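Fiber KNOB domain (Avirulent turkey hemorrhagic enteritis virus, PDB 4D63) forms the trimeric head of the adenovirus fibre and binds sialic acid, consistent with a part in attachment to host-cell glycans. Local coordinates at residues N95-F105 with I171-M180. Residues are numbered along the deposited sequence; the frame is centred on the assembly and turned at random.
Sequences NKSIELRSADF and IKMIKIKSVM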
loop_
_atom_site.group_PDB
_atom_site.type_symbol
_atom_site.label_atom_id
_atom_site.label_comp_id
_atom_site.label_asym_id
_atom_site.label_seq_id
_atom_site.Cartn_x
_atom_site.Cartn_y
_atom_site.Cartn_z
ATOM N N ASN A 95 -0.291 -15.089 -10.633
ATOM C CA ASN A 95 0.246 -13.753 -10.736
ATOM C C ASN A 95 0.935 -13.656 -12.045
ATOM O O ASN A 95 1.512 -14.623 -12.540
ATOM C CB ASN A 95 1.304 -13.416 -9.671
ATOM C CG ASN A 95 0.731 -13.344 -8.298
ATOM O OD1 ASN A 95 0.553 -12.257 -7.717
ATOM N ND2 ASN A 95 0.420 -14.513 -7.757
ATOM N N LYS A 96 0.903 -12.448 -12.574
ATOM C CA LYS A 96 1.610 -12.107 -13.755
ATOM C C LYS A 96 2.633 -11.080 -13.317
ATOM O O LYS A 96 2.454 -10.407 -12.313
ATOM C CB LYS A 96 0.655 -11.522 -14.768
ATOM C CG LYS A 96 -0.429 -12.479 -15.245
ATOM C CD LYS A 96 -1.174 -11.859 -16.426
ATOM C CE LYS A 96 -2.461 -12.599 -16.800
ATOM N NZ LYS A 96 -2.205 -13.849 -17.573
ATOM N N SER A 97 3.700 -10.968 -14.086
ATOM C CA SER A 97 4.788 -10.080 -13.755
ATOM C C SER A 97 4.897 -8.972 -14.765
ATOM O O SER A 97 4.799 -9.251 -15.950
ATOM C CB SER A 97 6.080 -10.872 -13.795
ATOM O OG SER A 97 6.073 -11.808 -12.750
ATOM N N ILE A 98 5.126 -7.733 -14.310
ATOM C CA ILE A 98 5.808 -6.759 -15.170
ATOM C C ILE A 98 7.322 -6.970 -15.015
ATOM O O ILE A 98 7.884 -6.788 -13.943
ATOM C CB ILE A 98 5.468 -5.300 -14.834
ATOM C CG1 ILE A 98 3.978 -5.041 -15.083
ATOM C CG2 ILE A 98 6.335 -4.360 -15.674
ATOM C CD1 ILE A 98 3.481 -3.777 -14.421
ATOM N N GLU A 99 7.979 -7.344 -16.088
ATOM C CA GLU A 99 9.366 -7.746 -16.026
ATOM C C GLU A 99 10.252 -6.613 -16.487
ATOM O O GLU A 99 10.116 -6.142 -17.602
ATOM C CB GLU A 99 9.590 -8.969 -16.918
ATOM C CG GLU A 99 8.702 -10.145 -16.541
ATOM C CD GLU A 99 8.875 -11.331 -17.461
ATOM O OE1 GLU A 99 9.012 -11.103 -18.681
ATOM O OE2 GLU A 99 8.859 -12.485 -16.966
ATOM N N LEU A 100 11.145 -6.169 -15.614
ATOM C CA LEU A 100 12.069 -5.101 -15.933
ATOM C C LEU A 100 13.504 -5.609 -15.805
ATOM O O LEU A 100 13.896 -6.136 -14.754
ATOM C CB LEU A 100 11.815 -3.913 -14.998
ATOM C CG LEU A 100 10.427 -3.273 -15.162
ATOM C CD1 LEU A 100 10.129 -2.367 -13.972
ATOM C CD2 LEU A 100 10.329 -2.497 -16.489
ATOM N N ARG A 101 14.270 -5.482 -16.881
ATOM C CA ARG A 101 15.645 -5.992 -16.937
ATOM C C ARG A 101 16.619 -4.881 -16.622
ATOM O O ARG A 101 16.232 -3.724 -16.603
ATOM C CB ARG A 101 15.939 -6.542 -18.338
ATOM C CG ARG A 101 14.980 -7.644 -18.770
ATOM C CD ARG A 101 15.497 -8.512 -19.911
ATOM N NE ARG A 101 15.507 -9.925 -19.505
ATOM C CZ ARG A 101 16.598 -10.629 -19.173
ATOM N NH1 ARG A 101 17.821 -10.103 -19.219
ATOM N NH2 ARG A 101 16.469 -11.889 -18.795
ATOM N N SER A 102 17.887 -5.252 -16.426
ATOM C CA SER A 102 18.999 -4.342 -16.164
ATOM C C SER A 102 19.041 -3.192 -17.137
ATOM O O SER A 102 19.212 -2.061 -16.739
ATOM C CB SER A 102 20.358 -5.064 -16.320
ATOM O OG SER A 102 20.463 -6.210 -15.498
ATOM N N ALA A 103 18.912 -3.513 -18.417
ATOM C CA ALA A 103 19.001 -2.538 -19.497
ATOM C C ALA A 103 17.900 -1.447 -19.489
ATOM O O ALA A 103 18.084 -0.386 -20.112
ATOM C CB ALA A 103 19.007 -3.276 -20.834
ATOM N N ASP A 104 16.773 -1.716 -18.805
ATOM C CA ASP A 104 15.731 -0.701 -18.517
ATOM C C ASP A 104 16.096 0.303 -17.367
ATOM O O ASP A 104 15.406 1.318 -17.186
ATOM C CB ASP A 104 14.393 -1.392 -18.192
ATOM C CG ASP A 104 13.879 -2.271 -19.328
ATOM O OD1 ASP A 104 13.711 -1.727 -20.419
ATOM O OD2 ASP A 104 13.635 -3.505 -19.137
ATOM N N PHE A 105 17.156 0.023 -16.597
ATOM C CA PHE A 105 17.543 0.877 -15.465
ATOM C C PHE A 105 18.689 1.799 -15.798
ATOM O O PHE A 105 19.536 1.497 -16.648
ATOM C CB PHE A 105 18.018 0.059 -14.254
ATOM C CG PHE A 105 17.063 -1.001 -13.818
ATOM C CD1 PHE A 105 15.714 -0.723 -13.685
ATOM C CD2 PHE A 105 17.516 -2.280 -13.545
ATOM C CE1 PHE A 105 14.828 -1.713 -13.295
ATOM C CE2 PHE A 105 16.640 -3.274 -13.166
ATOM C CZ PHE A 105 15.292 -2.989 -13.038
ATOM N N ILE A 171 21.664 -7.538 -9.862
ATOM C CA ILE A 171 20.316 -7.868 -10.312
ATOM C C ILE A 171 20.252 -7.917 -11.838
ATOM O O ILE A 171 20.693 -6.994 -12.521
ATOM C CB ILE A 171 19.302 -6.880 -9.684
ATOM C CG1 ILE A 171 19.223 -7.169 -8.182
ATOM C CG2 ILE A 171 17.912 -6.997 -10.291
ATOM C CD1 ILE A 171 18.498 -6.109 -7.389
ATOM N N LYS A 172 19.723 -9.030 -12.347
ATOM C CA LYS A 172 19.456 -9.240 -13.770
ATOM C C LYS A 172 18.043 -8.697 -14.116
ATOM O O LYS A 172 17.776 -8.194 -15.208
ATOM C CB LYS A 172 19.528 -10.757 -14.059
ATOM C CG LYS A 172 19.512 -11.177 -15.534
ATOM C CD LYS A 172 18.595 -12.381 -15.820
ATOM C CE LYS A 172 19.050 -13.681 -15.151
ATOM N NZ LYS A 172 20.360 -14.166 -15.677
ATOM N N MET A 173 17.126 -8.806 -13.172
ATOM C CA MET A 173 15.742 -8.565 -13.504
ATOM C C MET A 173 14.937 -8.363 -12.231
ATOM O O MET A 173 15.207 -8.997 -11.205
ATOM C CB MET A 173 15.206 -9.751 -14.326
ATOM C CG MET A 173 13.703 -9.762 -14.564
ATOM S SD MET A 173 13.134 -11.150 -15.577
ATOM C CE MET A 173 13.086 -10.494 -17.231
ATOM N N ILE A 174 13.962 -7.475 -12.316
ATOM C CA ILE A 174 12.993 -7.273 -11.273
ATOM C C ILE A 174 11.640 -7.573 -11.899
ATOM O O ILE A 174 11.299 -6.996 -12.949
ATOM C CB ILE A 174 13.053 -5.809 -10.765
ATOM C CG1 ILE A 174 14.427 -5.554 -10.126
ATOM C CG2 ILE A 174 11.973 -5.522 -9.756
ATOM C CD1 ILE A 174 14.683 -4.128 -9.707
ATOM N N LYS A 175 10.882 -8.459 -11.261
ATOM C CA LYS A 175 9.481 -8.702 -11.618
ATOM C C LYS A 175 8.524 -8.078 -10.595
ATOM O O LYS A 175 8.613 -8.352 -9.389
ATOM C CB LYS A 175 9.203 -10.189 -11.645
ATOM C CG LYS A 175 10.025 -10.995 -12.636
ATOM C CD LYS A 175 9.515 -12.432 -12.681
ATOM C CE LYS A 175 10.363 -13.291 -13.609
ATOM N NZ LYS A 175 9.531 -13.994 -14.614
ATOM N N ILE A 176 7.642 -7.206 -11.060
ATOM C CA ILE A 176 6.583 -6.674 -10.222
ATOM C C ILE A 176 5.398 -7.593 -10.396
ATOM O O ILE A 176 4.830 -7.666 -11.475
ATOM C CB ILE A 176 6.212 -5.235 -10.610
ATOM C CG1 ILE A 176 7.434 -4.330 -10.465
ATOM C CG2 ILE A 176 5.048 -4.719 -9.750
ATOM C CD1 ILE A 176 7.217 -2.967 -11.046
ATOM N N LYS A 177 5.031 -8.285 -9.315
ATOM C CA LYS A 177 3.991 -9.323 -9.326
ATOM C C LYS A 177 2.625 -8.837 -8.847
ATOM O O LYS A 177 1.667 -9.602 -8.840
ATOM C CB LYS A 177 4.414 -10.445 -8.386
ATOM C CG LYS A 177 5.774 -10.982 -8.705
ATOM C CD LYS A 177 5.729 -11.848 -9.932
ATOM C CE LYS A 177 6.607 -13.077 -9.759
ATOM N NZ LYS A 177 6.282 -13.830 -8.514
ATOM N N SER A 178 2.601 -7.588 -8.389
ATOM C CA SER A 178 1.436 -6.887 -7.883
ATOM C C SER A 178 0.736 -6.108 -8.988
ATOM O O SER A 178 1.397 -5.596 -9.875
ATOM C CB SER A 178 1.915 -5.800 -6.894
ATOM O OG SER A 178 1.884 -6.262 -5.579
ATOM N N VAL A 179 -0.580 -5.934 -8.861
ATOM C CA VAL A 179 -1.328 -5.001 -9.694
ATOM C C VAL A 179 -1.222 -3.592 -9.091
ATOM O O VAL A 179 -1.711 -3.328 -7.969
ATOM C CB VAL A 179 -2.820 -5.397 -9.811
ATOM C CG1 VAL A 179 -3.547 -4.424 -10.741
ATOM C CG2 VAL A 179 -2.943 -6.811 -10.331
ATOM N N MET A 180 -0.569 -2.708 -9.828
ATOM C CA MET A 180 -0.233 -1.366 -9.367
ATOM C C MET A 180 -1.296 -0.375 -9.776
ATOM O O MET A 180 -1.600 -0.252 -10.947
ATOM C CB MET A 180 1.085 -0.891 -9.990
ATOM C CG MET A 180 2.295 -1.699 -9.499
ATOM S SD MET A 180 3.883 -0.950 -9.911
ATOM C CE MET A 180 3.726 -0.864 -11.694
HETATM O O HOH W 1 -0.496 -10.179 -10.960
#
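Phe105 meets Ile174 through one corner of its ring: CZ lies 3.6 Å from Ile174 CD1, and the approach is oblique. One face of the ring carries the carbonyl oxygen Arg101 O, offset toward the rim. The Arg101 guanidinium is also approached obliquely, by Met173, whose CE lies 3.4 Å from Arg101 NE, and by the aliphatic part of Lys172, alongside it. The methionine methyl gets there because CG stands opposite the backbone N (chi1 170°) and the chain bends only at its last torsion; the same CE touches Glu99 CB. On the same side of the sheet as Arg101 and Met173, Glu99 and Lys175 lie side by side, and Lys175 NZ gives a salt bridge of 2.9 Å to Glu99 OE2, met on its anti side, 18° out of the carboxylate plane.

The alternation is that of an antiparallel beta ladder. Glu99–Lys175 and Arg101–Met173, on the more exposed side, are non-hydrogen-bonded pairs; between them come the hydrogen-bonded pairs Ile98–Ile176 and Leu100–Ile174, the latter with Ile174 N donating to Leu100 O at 2.8 Å. Their side chains form the buried apolar face, where Ile98 CD1 reaches Met180 CE at 4.0 Å. Beyond the ladder, the Ser102 hydroxyl donates to Ile171 O in the carbonyl plane, while Ser102 N hydrogen-bonds to Lys172 O from above the carbonyl plane, 45° out of it. At the other end, a water accepts from Lys96 N.

The Lys96 side chain lies about 7 Å from a bound N-acetyl-alpha-neuraminic acid, and Val179 N hydrogen-bonds to Thr128 OG1 of a second subunit, taking 171-180 into the trimer interface. Within this chain, strand 98-101 is one of the main sheet's two edge strands; 171-176 joins it to strand 129-137, where Lys172 and Met173 form a classic beta bulge opposite Ile136. Leu133 of that strand packs against Ile174 and Ile176, Tyr114 and Val116 of strand 113-120 against Phe105.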